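Local coordinates for protein Asp/Glu-specific dipeptidyl-peptidase (Flavobacterium psychrophilum, PDB 5JXF) that removes dipeptides from the N-terminus of oligopeptides, cutting after an aspartate or glutamate by a serine-protease mechanism, at residues 232-237 with 613-618; 98-103 with 215-220; 389-394 with 562-567. All coordinates share one frame; numbering follows the deposited sequence.

Contact 1 of 3, residues 232-237 with 613-618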
ATOM      1  N   PRO A 232      -0.043  -6.241  -7.077  1.00 44.07           N
ATOM      2  CA  PRO A 232       0.511  -6.252  -8.437  1.00 42.53           C
ATOM      3  C   PRO A 232       2.038  -6.267  -8.463  1.00 44.44           C
ATOM      4  O   PRO A 232       2.708  -5.720  -7.582  1.00 44.35           O
ATOM      5  CB  PRO A 232      -0.028  -4.960  -9.045  1.00 44.72           C
ATOM      6  CG  PRO A 232      -1.288  -4.689  -8.275  1.00 47.46           C
ATOM      7  CD  PRO A 232      -0.980  -5.113  -6.885  1.00 51.85           C
ATOM      8  N   ARG A 233       2.578  -6.949  -9.461  1.00 43.61           N
ATOM      9  CA  ARG A 233       4.014  -7.098  -9.600  1.00 46.98           C
ATOM     10  C   ARG A 233       4.386  -6.827 -11.047  1.00 44.99           C
ATOM     11  O   ARG A 233       3.673  -7.228 -11.968  1.00 43.89           O
ATOM     12  CB  ARG A 233       4.470  -8.514  -9.188  1.00 51.36           C
ATOM     13  CG  ARG A 233       5.967  -8.781  -9.408  1.00 48.12           C
ATOM     14  CD  ARG A 233       6.771  -8.494  -8.132  1.00 42.84           C
ATOM     15  NE  ARG A 233       6.308  -9.441  -7.159  1.00 59.46           N
ATOM     16  CZ  ARG A 233       7.031 -10.375  -6.572  1.00 52.89           C
ATOM     17  NH1 ARG A 233       8.336 -10.488  -6.771  1.00 55.09           N
ATOM     18  NH2 ARG A 233       6.416 -11.160  -5.731  1.00 57.44           N
ATOM     19  N   HIS A 234       5.521  -6.170 -11.245  1.00 40.09           N
ATOM     20  CA  HIS A 234       5.966  -5.825 -12.580  1.00 43.93           C
ATOM     21  C   HIS A 234       7.412  -6.234 -12.805  1.00 52.76           C
ATOM     22  O   HIS A 234       8.181  -5.481 -13.406  1.00 54.25           O
ATOM     23  CB  HIS A 234       5.789  -4.317 -12.807  1.00 45.99           C
ATOM     24  CG  HIS A 234       4.423  -3.822 -12.457  1.00 42.71           C
ATOM     25  ND1 HIS A 234       3.977  -3.742 -11.161  1.00 47.01           N
ATOM     26  CD2 HIS A 234       3.396  -3.412 -13.239  1.00 45.70           C
ATOM     27  CE1 HIS A 234       2.735  -3.288 -11.150  1.00 50.00           C
ATOM     28  NE2 HIS A 234       2.359  -3.079 -12.398  1.00 50.11           N
ATOM     29  N   THR A 235       7.757  -7.447 -12.355  1.00 57.52           N
ATOM     30  CA  THR A 235       9.133  -7.960 -12.374  1.00 52.71           C
ATOM     31  C   THR A 235       9.405  -8.965 -13.491  1.00 50.79           C
ATOM     32  O   THR A 235       8.719  -9.985 -13.597  1.00 46.49           O
ATOM     33  CB  THR A 235       9.472  -8.649 -11.041  1.00 52.72           C
ATOM     34  OG1 THR A 235       9.188  -7.764  -9.946  1.00 59.44           O
ATOM     35  CG2 THR A 235      10.937  -9.056 -11.011  1.00 52.91           C
ATOM     36  N   GLY A 236      10.416  -8.692 -14.316  1.00 49.64           N
ATOM     37  CA  GLY A 236      10.824  -9.632 -15.350  1.00 50.11           C
ATOM     38  C   GLY A 236      11.759 -10.693 -14.791  1.00 48.66           C
ATOM     39  O   GLY A 236      12.945 -10.725 -15.110  1.00 58.99           O
ATOM     40  N   ASP A 237      11.217 -11.567 -13.960  1.00 42.80           N
ATOM     41  CA  ASP A 237      12.045 -12.446 -13.151  1.00 46.58           C
ATOM     42  C   ASP A 237      12.458 -13.684 -13.951  1.00 42.71           C
ATOM     43  O   ASP A 237      11.808 -14.710 -13.835  1.00 42.45           O
ATOM     44  CB  ASP A 237      11.285 -12.854 -11.884  1.00 47.72           C
ATOM     45  CG  ASP A 237      12.198 -13.486 -10.811  1.00 58.95           C
ATOM     46  OD1 ASP A 237      13.347 -13.865 -11.124  1.00 51.21           O
ATOM     47  OD2 ASP A 237      11.752 -13.629  -9.654  1.00 62.13           O
ATOM     48  N   ILE A 613       6.278   1.642 -14.841  1.00 58.93           N
ATOM     49  CA  ILE A 613       6.602   3.060 -14.934  1.00 59.92           C
ATOM     50  C   ILE A 613       5.998   3.845 -13.766  1.00 59.79           C
ATOM     51  O   ILE A 613       6.653   4.719 -13.210  1.00 56.53           O
ATOM     52  CB  ILE A 613       6.122   3.652 -16.282  1.00 58.98           C
ATOM     53  CG1 ILE A 613       6.811   2.936 -17.444  1.00 64.97           C
ATOM     54  CG2 ILE A 613       6.332   5.185 -16.343  1.00 55.51           C
ATOM     55  CD1 ILE A 613       8.331   2.882 -17.350  1.00 62.77           C
ATOM     56  N   GLU A 614       4.765   3.524 -13.382  1.00 64.01           N
ATOM     57  CA  GLU A 614       4.131   4.162 -12.222  1.00 59.21           C
ATOM     58  C   GLU A 614       4.996   4.016 -10.964  1.00 58.07           C
ATOM     59  O   GLU A 614       5.034   4.905 -10.121  1.00 59.89           O
ATOM     60  CB  GLU A 614       2.744   3.563 -11.953  1.00 67.87           C
ATOM     61  CG  GLU A 614       1.655   3.903 -12.968  1.00 71.89           C
ATOM     62  CD  GLU A 614       0.329   3.197 -12.661  1.00 76.39           C
ATOM     63  OE1 GLU A 614       0.351   2.150 -11.974  1.00 67.37           O
ATOM     64  OE2 GLU A 614      -0.735   3.691 -13.102  1.00 85.26           O
ATOM     65  N   LYS A 615       5.704   2.891 -10.848  1.00 59.27           N
ATOM     66  CA  LYS A 615       6.544   2.611  -9.680  1.00 62.00           C
ATOM     67  C   LYS A 615       7.971   3.172  -9.814  1.00 61.49           C
ATOM     68  O   LYS A 615       8.749   3.142  -8.860  1.00 59.49           O
ATOM     69  CB  LYS A 615       6.610   1.091  -9.431  1.00 55.87           C
ATOM     70  CG  LYS A 615       5.282   0.436  -9.062  1.00 56.07           C
ATOM     71  CD  LYS A 615       5.474  -1.064  -8.793  1.00 59.78           C
ATOM     72  CE  LYS A 615       4.167  -1.761  -8.434  1.00 59.87           C
ATOM     73  NZ  LYS A 615       4.344  -3.233  -8.302  1.00 54.71           N
ATOM     74  N   TYR A 616       8.304   3.673 -11.000  1.00 56.83           N
ATOM     75  CA  TYR A 616       9.656   4.146 -11.304  1.00 61.69           C
ATOM     76  C   TYR A 616      10.093   5.262 -10.355  1.00 65.72           C
ATOM     77  O   TYR A 616       9.357   6.216 -10.130  1.00 61.62           O
ATOM     78  CB  TYR A 616       9.719   4.623 -12.760  1.00 65.01           C
ATOM     79  CG  TYR A 616      11.004   5.300 -13.186  1.00 66.19           C
ATOM     80  CD1 TYR A 616      12.242   4.803 -12.804  1.00 65.52           C
ATOM     81  CD2 TYR A 616      10.973   6.437 -13.997  1.00 64.53           C
ATOM     82  CE1 TYR A 616      13.420   5.419 -13.210  1.00 66.41           C
ATOM     83  CE2 TYR A 616      12.146   7.071 -14.406  1.00 68.95           C
ATOM     84  CZ  TYR A 616      13.365   6.560 -14.010  1.00 72.89           C
ATOM     85  OH  TYR A 616      14.527   7.177 -14.410  1.00 65.95           O
ATOM     86  N   ILE A 617      11.273   5.104  -9.766  1.00 63.91           N
ATOM     87  CA  ILE A 617      11.891   6.164  -8.985  1.00 64.83           C
ATOM     88  C   ILE A 617      13.328   6.279  -9.451  1.00 68.53           C
ATOM     89  O   ILE A 617      14.116   5.343  -9.273  1.00 62.94           O
ATOM     90  CB  ILE A 617      11.862   5.892  -7.480  1.00 65.44           C
ATOM     91  CG1 ILE A 617      10.428   5.694  -6.988  1.00 67.20           C
ATOM     92  CG2 ILE A 617      12.528   7.041  -6.725  1.00 62.38           C
ATOM     93  CD1 ILE A 617      10.337   5.245  -5.534  1.00 62.42           C
ATOM     94  N   PRO A 618      13.668   7.409 -10.089  1.00 65.86           N
ATOM     95  CA  PRO A 618      15.000   7.608 -10.666  1.00 68.51           C
ATOM     96  C   PRO A 618      16.121   7.339  -9.668  1.00 70.21           C
ATOM     97  O   PRO A 618      16.104   7.861  -8.557  1.00 61.65           O
ATOM     98  CB  PRO A 618      14.970   9.077 -11.091  1.00 71.19           C
ATOM     99  CG  PRO A 618      13.551   9.292 -11.463  1.00 71.00           C
ATOM    100  CD  PRO A 618      12.747   8.493 -10.463  1.00 68.07           C
TER
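Lys615, from helix 609-615, sends its amino group into the loop 232-237, where His234 and the carbonyl of Pro232 receive it. That loop leads into strand 239-245 of the chymotrypsin-like double-barrel peptidase domain of family S46. Residues 232-237 end at Asp237, probably the acid of the charge relay.

From CB, which points toward the loop, the lysine chain runs with CG anti to its own carbonyl carbon (chi1 -64°) and stays extended beyond, so each methylene carries the tip straight forward. Lys615 CD comes within 3.9 Å of His234 ND1. The next carbon, Lys615 CE, lies 3.4 Å from His234 CE1, skirting the imidazole rim; the lysine runs roughly perpendicular to the histidine side chain. Lys615 NZ then donates to His234 ND1 at 2.9 Å, only 15° out of the ring plane, and to Pro232 O at 3.1 Å from above the carbonyl plane. A salt bridge to Asp227 is a third hold on the same nitrogen and probably offsets its charge. Lysine suits this place because a long, flexible chain with several N-H groups can serve a ring nitrogen, a carbonyl and a carboxylate together.

Histidine fits opposite because it has a nitrogen at either side of CE1. With ND1 accepting from the lysine, NE2 can turn to Asp599 of the second subunit, so the ring links Lys615 of its own chain to the second subunit. Pro232, preceded by a cis peptide bond, packs its ring on Tyr603 and Thr607 of strand 601-608. Next to it, Arg233 points away from Lys615 and forms a salt bridge with Asp679 of the substrate pocket; Arg233 NE remains 6.6 Å from Lys615 NZ.

Contact 2 of 3, residues 98-103 with 215-220. With ARG (arginine), chain E.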
ATOM      1  N   THR A  98      14.530 -20.232 -16.633  1.00 38.69           N
ATOM      2  CA  THR A  98      14.184 -20.275 -15.218  1.00 36.89           C
ATOM      3  C   THR A  98      14.039 -18.823 -14.676  1.00 30.98           C
ATOM      4  O   THR A  98      13.968 -17.876 -15.461  1.00 35.92           O
ATOM      5  CB  THR A  98      15.233 -21.093 -14.397  1.00 40.63           C
ATOM      6  OG1 THR A  98      14.726 -21.344 -13.081  1.00 42.18           O
ATOM      7  CG2 THR A  98      16.575 -20.363 -14.287  1.00 37.69           C
ATOM      8  N   ASN A  99      13.954 -18.654 -13.362  1.00 33.78           N
ATOM      9  CA  ASN A  99      13.857 -17.293 -12.755  1.00 43.47           C
ATOM     10  C   ASN A  99      15.195 -16.596 -12.668  1.00 41.15           C
ATOM     11  O   ASN A  99      16.238 -17.246 -12.612  1.00 39.88           O
ATOM     12  CB  ASN A  99      13.291 -17.331 -11.324  1.00 42.57           C
ATOM     13  CG  ASN A  99      11.827 -17.651 -11.276  1.00 41.38           C
ATOM     14  OD1 ASN A  99      11.299 -18.044 -10.233  1.00 42.00           O
ATOM     15  ND2 ASN A  99      11.154 -17.476 -12.399  1.00 35.19           N
ATOM     16  N   HIS A 100      15.166 -15.274 -12.585  1.00 39.31           N
ATOM     17  CA  HIS A 100      16.377 -14.523 -12.298  1.00 44.49           C
ATOM     18  C   HIS A 100      16.933 -14.844 -10.904  1.00 43.58           C
ATOM     19  O   HIS A 100      18.148 -14.944 -10.718  1.00 47.83           O
ATOM     20  CB  HIS A 100      16.116 -13.014 -12.444  1.00 43.95           C
ATOM     21  CG  HIS A 100      17.335 -12.169 -12.239  1.00 41.68           C
ATOM     22  ND1 HIS A 100      17.583 -11.494 -11.063  1.00 46.09           N
ATOM     23  CD2 HIS A 100      18.383 -11.906 -13.053  1.00 43.97           C
ATOM     24  CE1 HIS A 100      18.719 -10.830 -11.170  1.00 47.61           C
ATOM     25  NE2 HIS A 100      19.230 -11.072 -12.365  1.00 50.91           N
ATOM     26  N   HIS A 101      16.070 -15.033  -9.918  1.00 37.23           N
ATOM     27  CA  HIS A 101      16.619 -15.328  -8.602  1.00 42.24           C
ATOM     28  C   HIS A 101      17.084 -16.805  -8.476  1.00 39.31           C
ATOM     29  O   HIS A 101      17.837 -17.120  -7.568  1.00 46.25           O
ATOM     30  CB  HIS A 101      15.637 -14.953  -7.485  1.00 54.34           C
ATOM     31  CG  HIS A 101      14.465 -15.876  -7.338  1.00 59.33           C
ATOM     32  ND1 HIS A 101      13.212 -15.567  -7.828  1.00 62.81           N
ATOM     33  CD2 HIS A 101      14.339 -17.067  -6.708  1.00 61.28           C
ATOM     34  CE1 HIS A 101      12.370 -16.539  -7.527  1.00 59.95           C
ATOM     35  NE2 HIS A 101      13.031 -17.465  -6.853  1.00 64.24           N
ATOM     36  N   CYS A 102      16.688 -17.675  -9.405  1.00 35.60           N
ATOM     37  CA  CYS A 102      17.276 -19.035  -9.473  1.00 44.60           C
ATOM     38  C   CYS A 102      18.675 -18.989 -10.103  1.00 49.19           C
ATOM     39  O   CYS A 102      19.610 -19.637  -9.632  1.00 51.90           O
ATOM     40  CB  CYS A 102      16.399 -19.982 -10.285  1.00 43.96           C
ATOM     41  SG  CYS A 102      14.708 -20.128  -9.740  1.00 53.94           S
ATOM     42  N   GLY A 103      18.810 -18.225 -11.180  1.00 37.79           N
ATOM     43  CA  GLY A 103      20.115 -17.976 -11.764  1.00 37.40           C
ATOM     44  C   GLY A 103      21.001 -17.043 -10.949  1.00 41.05           C
ATOM     45  O   GLY A 103      22.199 -16.916 -11.232  1.00 46.37           O
ATOM     46  N   PRO A 215      18.671 -10.613 -17.514  1.00 44.73           N
ATOM     47  CA  PRO A 215      18.375  -9.175 -17.511  1.00 52.90           C
ATOM     48  C   PRO A 215      19.096  -8.491 -16.363  1.00 51.71           C
ATOM     49  O   PRO A 215      19.470  -9.171 -15.399  1.00 50.79           O
ATOM     50  CB  PRO A 215      16.861  -9.131 -17.294  1.00 54.60           C
ATOM     51  CG  PRO A 215      16.606 -10.347 -16.415  1.00 54.46           C
ATOM     52  CD  PRO A 215      17.551 -11.403 -16.975  1.00 47.62           C
ATOM     53  N   PRO A 216      19.268  -7.167 -16.442  1.00 50.89           N
ATOM     54  CA  PRO A 216      19.732  -6.426 -15.264  1.00 48.96           C
ATOM     55  C   PRO A 216      18.856  -6.714 -14.056  1.00 51.41           C
ATOM     56  O   PRO A 216      17.677  -7.047 -14.202  1.00 48.94           O
ATOM     57  CB  PRO A 216      19.625  -4.957 -15.708  1.00 52.43           C
ATOM     58  CG  PRO A 216      18.664  -4.968 -16.830  1.00 54.93           C
ATOM     59  CD  PRO A 216      18.926  -6.261 -17.555  1.00 47.92           C
ATOM     60  N   SER A 217      19.446  -6.633 -12.868  1.00 51.98           N
ATOM     61  CA  SER A 217      18.710  -6.870 -11.630  1.00 56.21           C
ATOM     62  C   SER A 217      17.519  -5.941 -11.476  1.00 51.75           C
ATOM     63  O   SER A 217      16.543  -6.284 -10.819  1.00 57.16           O
ATOM     64  CB  SER A 217      19.627  -6.707 -10.420  1.00 62.79           C
ATOM     65  OG  SER A 217      20.392  -7.882 -10.201  1.00 78.52           O
ATOM     66  N   LEU A 218      17.599  -4.753 -12.068  1.00 56.02           N
ATOM     67  CA  LEU A 218      16.497  -3.809 -11.923  1.00 52.75           C
ATOM     68  C   LEU A 218      15.281  -4.344 -12.667  1.00 49.50           C
ATOM     69  O   LEU A 218      14.158  -4.068 -12.286  1.00 50.12           O
ATOM     70  CB  LEU A 218      16.892  -2.411 -12.402  1.00 64.12           C
ATOM     71  CG  LEU A 218      17.815  -1.679 -11.413  1.00 73.28           C
ATOM     72  CD1 LEU A 218      18.488  -0.493 -12.086  1.00 76.18           C
ATOM     73  CD2 LEU A 218      17.078  -1.245 -10.121  1.00 53.55           C
ATOM     74  N   ILE A 219      15.492  -5.156 -13.700  1.00 46.32           N
ATOM     75  CA  ILE A 219      14.361  -5.871 -14.297  1.00 45.96           C
ATOM     76  C   ILE A 219      14.166  -7.224 -13.606  1.00 47.15           C
ATOM     77  O   ILE A 219      13.035  -7.586 -13.275  1.00 50.96           O
ATOM     78  CB  ILE A 219      14.535  -6.027 -15.811  1.00 52.16           C
ATOM     79  CG1 ILE A 219      14.639  -4.627 -16.443  1.00 60.86           C
ATOM     80  CG2 ILE A 219      13.352  -6.771 -16.417  1.00 42.52           C
ATOM     81  CD1 ILE A 219      14.937  -4.650 -17.928  1.00 61.02           C
ATOM     82  N   GLY A 220      15.267  -7.941 -13.352  1.00 53.25           N
ATOM     83  CA  GLY A 220      15.240  -9.265 -12.718  1.00 42.12           C
ATOM     84  C   GLY A 220      14.587  -9.313 -11.343  1.00 51.06           C
ATOM     85  O   GLY A 220      13.910 -10.285 -10.991  1.00 53.24           O
TER
HETATM   86  N   ARG E 801       9.683 -14.522  -3.387  1.00 73.38           N
HETATM   87  CA  ARG E 801      10.376 -15.339  -4.372  1.00 76.34           C
HETATM   88  C   ARG E 801      10.315 -16.802  -3.920  1.00 82.31           C
HETATM   89  O   ARG E 801      10.743 -17.126  -2.817  1.00 78.78           O
HETATM   90  CB  ARG E 801      11.826 -14.869  -4.548  1.00 69.79           C
HETATM   91  CG  ARG E 801      11.969 -13.456  -5.134  1.00 73.87           C
HETATM   92  CD  ARG E 801      13.432 -13.012  -5.193  1.00 69.92           C
HETATM   93  NE  ARG E 801      14.055 -13.023  -3.872  1.00 62.69           N
HETATM   94  CZ  ARG E 801      14.096 -11.971  -3.050  1.00 68.93           C
HETATM   95  NH1 ARG E 801      13.557 -10.808  -3.417  1.00 82.54           N
HETATM   96  NH2 ARG E 801      14.684 -12.075  -1.859  1.00 60.08           N
HETATM   97  O   HOH W   1      21.284  -9.665 -13.558  1.00 56.55           O
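Pro215 brings its ring against the imidazole of His100, Pro215 CD lying 4.0 Å from His100 CD2, and the proline and histidine side chains lie antiparallel, flank to flank. Its carbonyl oxygen is linked to His100 NE2 by a water molecule, 2.8 Å from that nitrogen and in the plane of the ring. Pro216, at the N-cap position of helix 217-220, needs no N-H of its own there, and its carbonyl accepts from both Ile219 N and Gly220 N. Ser217 then sets OG at the ring's edge, 3.5 Å from His100 CE1, while the hydroxyl is hydrogen-bonded to Leu118 O.

The imidazole that they border starts helix 100-109, beside the probable Ser-His-Asp charge relay of this serine peptidase; CG anti to the backbone N (chi1 -177°) carries it out toward 215-220. The next residue, His101, is hydrogen-bonded to Asp237 and Ser662 and has the bound arginine's CB over one ring face, 3.5 Å from His101 CE1. Replacing His100 by an alanine would probably open a gap beside Gly220 and leave the water without its ring partner.

Farther along, Ile219 turns its side chain to helix 703-713. Gly220 lays CA over the ring face as a CH-pi contact, 3.8 Å from the His100 ring centroid; glycine is apt here, since a CB would come within 2.5 Å of His100 ND1, a buried nitrogen with no hydrogen-bonding partner in the model.

Contact 3 of 3, residues 389-394 with 562-567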
ATOM      1  N   ALA A 389      -4.435 -35.795  21.477  1.00 97.70           N
ATOM      2  CA  ALA A 389      -4.025 -35.555  22.857  1.00 95.71           C
ATOM      3  C   ALA A 389      -2.510 -35.661  23.001  1.00 93.57           C
ATOM      4  O   ALA A 389      -1.884 -34.841  23.679  1.00 91.72           O
ATOM      5  CB  ALA A 389      -4.720 -36.526  23.797  1.00100.95           C
ATOM      6  N   ASP A 390      -1.920 -36.668  22.361  1.00 90.07           N
ATOM      7  CA  ASP A 390      -0.470 -36.835  22.386  1.00 91.63           C
ATOM      8  C   ASP A 390       0.231 -35.625  21.769  1.00 89.27           C
ATOM      9  O   ASP A 390       1.199 -35.107  22.325  1.00 91.29           O
ATOM     10  CB  ASP A 390      -0.058 -38.118  21.659  1.00 94.36           C
ATOM     11  CG  ASP A 390      -0.471 -39.370  22.409  1.00 96.42           C
ATOM     12  OD1 ASP A 390      -0.387 -39.360  23.651  1.00 99.37           O
ATOM     13  OD2 ASP A 390      -0.870 -40.365  21.763  1.00 97.05           O
ATOM     14  N   PHE A 391      -0.275 -35.166  20.630  1.00 84.34           N
ATOM     15  CA  PHE A 391       0.281 -33.993  19.973  1.00 80.80           C
ATOM     16  C   PHE A 391       0.380 -32.810  20.926  1.00 85.54           C
ATOM     17  O   PHE A 391       1.445 -32.205  21.068  1.00 86.04           O
ATOM     18  CB  PHE A 391      -0.559 -33.603  18.757  1.00 79.68           C
ATOM     19  CG  PHE A 391      -0.235 -34.384  17.518  1.00 79.64           C
ATOM     20  CD1 PHE A 391      -0.104 -35.749  17.544  1.00 91.22           C
ATOM     21  CD2 PHE A 391      -0.015 -33.742  16.339  1.00 81.09           C
ATOM     22  CE1 PHE A 391       0.182 -36.434  16.391  1.00 90.64           C
ATOM     23  CE2 PHE A 391       0.288 -34.425  15.195  1.00 81.97           C
ATOM     24  CZ  PHE A 391       0.397 -35.763  15.218  1.00 81.34           C
ATOM     25  N   GLN A 392      -0.733 -32.498  21.584  1.00 83.64           N
ATOM     26  CA  GLN A 392      -0.794 -31.365  22.497  1.00 86.71           C
ATOM     27  C   GLN A 392       0.248 -31.521  23.590  1.00 87.17           C
ATOM     28  O   GLN A 392       0.919 -30.564  23.963  1.00 84.67           O
ATOM     29  CB  GLN A 392      -2.189 -31.239  23.103  1.00 88.68           C
ATOM     30  CG  GLN A 392      -2.357 -30.042  24.007  1.00 95.14           C
ATOM     31  CD  GLN A 392      -3.761 -29.928  24.548  1.00101.06           C
ATOM     32  OE1 GLN A 392      -4.582 -30.828  24.367  1.00104.40           O
ATOM     33  NE2 GLN A 392      -4.049 -28.818  25.216  1.00101.69           N
ATOM     34  N   LYS A 393       0.387 -32.747  24.079  1.00 88.22           N
ATOM     35  CA  LYS A 393       1.403 -33.075  25.065  1.00 84.71           C
ATOM     36  C   LYS A 393       2.800 -32.708  24.581  1.00 85.63           C
ATOM     37  O   LYS A 393       3.468 -31.855  25.169  1.00 84.44           O
ATOM     38  CB  LYS A 393       1.347 -34.562  25.405  1.00 84.95           C
ATOM     39  N   TYR A 394       3.226 -33.340  23.490  1.00 81.33           N
ATOM     40  CA  TYR A 394       4.588 -33.171  22.995  1.00 81.65           C
ATOM     41  C   TYR A 394       4.860 -31.772  22.431  1.00 80.01           C
ATOM     42  O   TYR A 394       5.945 -31.222  22.632  1.00 80.81           O
ATOM     43  CB  TYR A 394       4.900 -34.229  21.933  1.00 88.94           C
ATOM     44  CG  TYR A 394       4.749 -35.658  22.421  1.00 95.60           C
ATOM     45  CD1 TYR A 394       5.613 -36.189  23.371  1.00 92.57           C
ATOM     46  CD2 TYR A 394       3.758 -36.484  21.907  1.00 99.90           C
ATOM     47  CE1 TYR A 394       5.474 -37.498  23.814  1.00 94.22           C
ATOM     48  CE2 TYR A 394       3.612 -37.789  22.342  1.00 99.64           C
ATOM     49  CZ  TYR A 394       4.471 -38.292  23.291  1.00 97.59           C
ATOM     50  OH  TYR A 394       4.317 -39.597  23.710  1.00101.57           O
ATOM     51  N   ARG A 562       3.115 -39.127  11.037  1.00 69.59           N
ATOM     52  CA  ARG A 562       2.994 -40.194  10.050  1.00 70.23           C
ATOM     53  C   ARG A 562       1.644 -40.906  10.170  1.00 74.01           C
ATOM     54  O   ARG A 562       1.001 -41.203   9.158  1.00 73.72           O
ATOM     55  CB  ARG A 562       4.142 -41.198  10.198  1.00 74.96           C
ATOM     56  CG  ARG A 562       4.046 -42.409   9.273  1.00 71.36           C
ATOM     57  CD  ARG A 562       5.302 -43.273   9.325  1.00 75.76           C
ATOM     58  NE  ARG A 562       5.409 -44.015  10.582  1.00 84.20           N
ATOM     59  CZ  ARG A 562       6.220 -43.682  11.581  1.00 86.58           C
ATOM     60  NH1 ARG A 562       7.009 -42.623  11.466  1.00 91.13           N
ATOM     61  NH2 ARG A 562       6.251 -44.405  12.693  1.00 87.21           N
ATOM     62  N   ILE A 563       1.215 -41.162  11.407  1.00 79.07           N
ATOM     63  CA  ILE A 563      -0.040 -41.872  11.665  1.00 80.22           C
ATOM     64  C   ILE A 563      -1.245 -40.967  11.442  1.00 80.66           C
ATOM     65  O   ILE A 563      -2.275 -41.395  10.913  1.00 82.32           O
ATOM     66  CB  ILE A 563      -0.088 -42.421  13.094  1.00 89.52           C
ATOM     67  CG1 ILE A 563       1.024 -43.444  13.307  1.00 93.88           C
ATOM     68  CG2 ILE A 563      -1.445 -43.049  13.398  1.00 92.61           C
ATOM     69  CD1 ILE A 563       1.047 -44.003  14.710  1.00 94.78           C
ATOM     70  N   TYR A 564      -1.102 -39.711  11.850  1.00 75.96           N
ATOM     71  CA  TYR A 564      -2.139 -38.712  11.642  1.00 76.73           C
ATOM     72  C   TYR A 564      -2.442 -38.587  10.148  1.00 79.10           C
ATOM     73  O   TYR A 564      -3.603 -38.469   9.750  1.00 80.94           O
ATOM     74  CB  TYR A 564      -1.702 -37.366  12.229  1.00 78.97           C
ATOM     75  CG  TYR A 564      -2.791 -36.319  12.308  1.00 81.17           C
ATOM     76  CD1 TYR A 564      -4.135 -36.674  12.365  1.00 82.23           C
ATOM     77  CD2 TYR A 564      -2.471 -34.969  12.311  1.00 82.14           C
ATOM     78  CE1 TYR A 564      -5.124 -35.711  12.431  1.00 84.42           C
ATOM     79  CE2 TYR A 564      -3.446 -33.998  12.373  1.00 81.58           C
ATOM     80  CZ  TYR A 564      -4.771 -34.368  12.431  1.00 85.26           C
ATOM     81  OH  TYR A 564      -5.736 -33.389  12.496  1.00 84.10           O
ATOM     82  N   MET A 565      -1.390 -38.632   9.330  1.00 72.87           N
ATOM     83  CA  MET A 565      -1.523 -38.549   7.874  1.00 71.94           C
ATOM     84  C   MET A 565      -2.322 -39.733   7.334  1.00 68.96           C
ATOM     85  O   MET A 565      -3.291 -39.557   6.592  1.00 71.53           O
ATOM     86  CB  MET A 565      -0.139 -38.497   7.217  1.00 74.25           C
ATOM     87  CG  MET A 565      -0.133 -38.135   5.729  1.00 67.14           C
ATOM     88  SD  MET A 565      -0.777 -36.474   5.410  1.00 77.53           S
ATOM     89  CE  MET A 565      -2.278 -36.864   4.514  1.00 55.77           C
ATOM     90  N   LYS A 566      -1.912 -40.936   7.726  1.00 68.15           N
ATOM     91  CA  LYS A 566      -2.598 -42.167   7.328  1.00 76.98           C
ATOM     92  C   LYS A 566      -4.059 -42.166   7.762  1.00 81.07           C
ATOM     93  O   LYS A 566      -4.935 -42.636   7.035  1.00 80.60           O
ATOM     94  CB  LYS A 566      -1.876 -43.385   7.913  1.00 79.03           C
ATOM     95  CG  LYS A 566      -2.545 -44.729   7.649  1.00 85.85           C
ATOM     96  CD  LYS A 566      -1.738 -45.861   8.283  1.00 89.59           C
ATOM     97  CE  LYS A 566      -2.541 -47.143   8.410  1.00 87.90           C
ATOM     98  NZ  LYS A 566      -2.983 -47.668   7.091  1.00 87.83           N
ATOM     99  N   ALA A 567      -4.315 -41.631   8.949  1.00 84.98           N
ATOM    100  CA  ALA A 567      -5.667 -41.569   9.484  1.00 90.40           C
ATOM    101  C   ALA A 567      -6.561 -40.745   8.574  1.00 91.95           C
ATOM    102  O   ALA A 567      -7.675 -41.154   8.242  1.00 97.17           O
ATOM    103  CB  ALA A 567      -5.661 -40.987  10.886  1.00 89.08           C
TER
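Phe391 and Tyr564 carry this contact, a helix-to-helix packing in the alpha-helical part of the enzyme that joins helix 386-415 to helix 547-571. The backbones stand well apart, the nearest CA atoms being those of Phe391 and Tyr564 at 9.9 Å, and large aromatic side chains are what can span such a distance. Both are buried, and the contact between them is wholly apolar, with no hydrogen bond passing from one segment to the other.

Phe391 directs CB toward the neighbouring helix, and with CG anti to its carbonyl carbon (chi1 -83°) the ring extends forward far end first. The leading atom, Phe391 CZ, comes to 4.0 Å from Tyr564 CB, so the outer end of one aromatic meets the root of the other. Its neighbour Phe391 CE2 approaches Tyr564 CD2, also at 4.0 Å. The ring planes are inclined at 75° with centroids 5.6 Å apart, an oblique meeting. A phenylalanine suits the spot because it has no polar atom to satisfy: the same ring also packs on Leu560 and Gln561 of helix 547-571, and on Pro294 and Phe296.

Tyr564 likewise points CB toward its partner, but CG lies anti to the backbone N (chi1 -169°), which swings the ring past Phe391 rather than head-on into it. There it touches Phe367 and Glu368 of helix 360-375 and meets Phe371 edge-to-face, so this one side chain ties a third helix to the other two. A broad aromatic ring suits the place because CB and one flank meet Phe391 while the rest of the ring packs on helix 360-375. The hydroxyl takes no part in the pair: Tyr564 OH lies 6.7 Å from Phe391 CE2.

How the contacts relate
Contacts 1 and 2 are neighbours in the peptidase part of the fold, their centres about 14 Å apart, and they bring Asp237 and His101 of the proposed charge relay together. They share a sheet: strands 95-98 and 197-214, which lead into the two segments of contact 2, both pair antiparallel with strand 239-245, which follows 232-237. Along the chain contact 2 closes first; contact 1 opens soon after and reaches forward to helix 609-615. Between the two ends of contact 1 the chain makes the largely helical region that contains contact 3, on the opposite side of the chain's centre and about 46 Å from contact 1, centre to centre, well away from the catalytic residues.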